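PDB 4HA6: pyridoxine 4-oxidase from Mesorhizobium loti, which probably oxidises pyridoxine at its 4-hydroxymethyl group to pyridoxal, using FAD as cofactor and molecular oxygen as electron acceptor. Local coordinates for residues A[119-122]-A[123-127]. Residues are numbered along the deposited sequence; the frame is centred on the assembly and turned at random.
Sequences PVFQ and AIEDH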
loop_
_atom_site.group_PDB
_atom_site.type_symbol
_atom_site.label_atom_id
_atom_site.label_comp_id
_atom_site.label_asym_id
_atom_site.label_seq_id
_atom_site.Cartn_x
_atom_site.Cartn_y
_atom_site.Cartn_z
ATOM N N PRO A 119 12.226 1.245 -16.672
ATOM C CA PRO A 119 13.109 0.067 -16.610
ATOM C C PRO A 119 13.111 -0.603 -15.235
ATOM O O PRO A 119 13.467 -1.776 -15.138
ATOM C CB PRO A 119 14.504 0.651 -16.869
ATOM C CG PRO A 119 14.282 1.980 -17.483
ATOM C CD PRO A 119 12.986 2.486 -16.928
ATOM N N VAL A 120 12.752 0.136 -14.185
ATOM C CA VAL A 120 12.703 -0.441 -12.837
ATOM C C VAL A 120 11.499 -1.374 -12.687
ATOM O O VAL A 120 11.650 -2.521 -12.248
ATOM C CB VAL A 120 12.713 0.652 -11.731
ATOM C CG1 VAL A 120 12.382 0.063 -10.355
ATOM C CG2 VAL A 120 14.067 1.374 -11.696
ATOM N N PHE A 121 10.312 -0.889 -13.056
ATOM C CA PHE A 121 9.117 -1.737 -13.074
ATOM C C PHE A 121 9.382 -2.986 -13.930
ATOM O O PHE A 121 9.147 -4.111 -13.499
ATOM C CB PHE A 121 7.922 -0.959 -13.631
ATOM C CG PHE A 121 7.283 -0.026 -12.640
ATOM C CD1 PHE A 121 7.097 1.315 -12.957
ATOM C CD2 PHE A 121 6.855 -0.487 -11.401
ATOM C CE1 PHE A 121 6.511 2.183 -12.056
ATOM C CE2 PHE A 121 6.264 0.382 -10.485
ATOM C CZ PHE A 121 6.093 1.722 -10.823
ATOM N N GLN A 122 9.898 -2.775 -15.134
ATOM C CA GLN A 122 10.227 -3.880 -16.031
ATOM C C GLN A 122 11.173 -4.917 -15.420
ATOM O O GLN A 122 11.001 -6.112 -15.647
ATOM C CB GLN A 122 10.791 -3.340 -17.356
ATOM C CG GLN A 122 9.789 -2.493 -18.152
ATOM C CD GLN A 122 10.453 -1.710 -19.264
ATOM O OE1 GLN A 122 11.659 -1.806 -19.457
ATOM N NE2 GLN A 122 9.670 -0.923 -19.995
ATOM N N ALA A 123 12.180 -4.472 -14.663
ATOM C CA ALA A 123 13.083 -5.414 -13.990
ATOM C C ALA A 123 12.345 -6.244 -12.934
ATOM O O ALA A 123 12.725 -7.387 -12.634
ATOM C CB ALA A 123 14.257 -4.683 -13.355
ATOM N N ILE A 124 11.289 -5.668 -12.366
ATOM C CA ILE A 124 10.537 -6.343 -11.319
ATOM C C ILE A 124 9.561 -7.372 -11.898
ATOM O O ILE A 124 9.378 -8.465 -11.342
ATOM C CB ILE A 124 9.785 -5.315 -10.465
ATOM C CG1 ILE A 124 10.744 -4.673 -9.457
ATOM C CG2 ILE A 124 8.600 -5.963 -9.754
ATOM C CD1 ILE A 124 10.273 -3.338 -8.913
ATOM N N GLU A 125 8.963 -7.022 -13.035
ATOM C CA GLU A 125 7.820 -7.758 -13.575
ATOM C C GLU A 125 8.153 -8.986 -14.425
ATOM O O GLU A 125 9.074 -8.954 -15.250
ATOM C CB GLU A 125 6.979 -6.795 -14.405
ATOM C CG GLU A 125 6.346 -5.737 -13.544
ATOM C CD GLU A 125 5.943 -4.522 -14.318
ATOM O OE1 GLU A 125 6.133 -4.500 -15.557
ATOM O OE2 GLU A 125 5.440 -3.583 -13.678
ATOM N N ASP A 126 7.402 -10.067 -14.219
ATOM C CA ASP A 126 7.301 -11.116 -15.243
ATOM C C ASP A 126 5.881 -11.070 -15.776
ATOM O O ASP A 126 4.969 -11.663 -15.184
ATOM C CB ASP A 126 7.611 -12.513 -14.701
ATOM C CG ASP A 126 7.547 -13.606 -15.801
ATOM O OD1 ASP A 126 7.833 -13.304 -16.987
ATOM O OD2 ASP A 126 7.216 -14.768 -15.474
ATOM N N HIS A 127 5.710 -10.355 -16.887
ATOM C CA HIS A 127 4.397 -9.970 -17.405
ATOM C C HIS A 127 4.116 -10.659 -18.746
ATOM O O HIS A 127 5.024 -10.824 -19.555
ATOM C CB HIS A 127 4.382 -8.447 -17.597
ATOM C CG HIS A 127 3.013 -7.849 -17.662
ATOM N ND1 HIS A 127 2.228 -7.904 -18.796
ATOM C CD2 HIS A 127 2.294 -7.165 -16.739
ATOM C CE1 HIS A 127 1.079 -7.296 -18.562
ATOM N NE2 HIS A 127 1.096 -6.830 -17.325
#
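Phe121 O takes two backbone amides at the C-terminal end of helix 114-124: Glu125 N at 3.0 Å and, by a weak, bent bond, Ile124 N at 2.9 Å. In the turn before, two i to i+4 bonds remain, Ala123 N to Pro119 O (3.0 Å) and Ile124 N to Val120 O (3.2 Å), the latter amide being the one that also leans weakly on Phe121 O. Glu125 is the first residue to leave helical angles, with psi at 138°, and the chain runs straight into the short strand 125-126, which pairs in parallel with 141-142. Its side chain turns back along the last turn: CG sits beside the backbone N and opposite the carbonyl carbon (chi1 -67°), and the extended chain beyond carries the carboxylate past Phe121 O. There OE2 comes 3.6 Å from Phe121 CB, and the planes of carboxylate and phenyl ring are 17° apart, with OE2 oblique to the ring. Tyr92 OH binds OE2, while Arg94 and the amide of Gly136 hold OE1, so both oxygens of this buried acid are satisfied, and the salt bridge is likely to keep it ionised. With Glu125 cut back to an alanine, the Arg94 guanidinium would probably lose this countercharge and Tyr92 OH its partner beside the phenyl ring. Phe121 also packs on Ala495 of helix 490-506, with its side chain about 10 Å from the FAD; Val120 meets the same helix at Glu498 and Thr499. Val120 CG1 lies 4.3 Å from Ile124 CD1, a loose methyl-to-methyl contact.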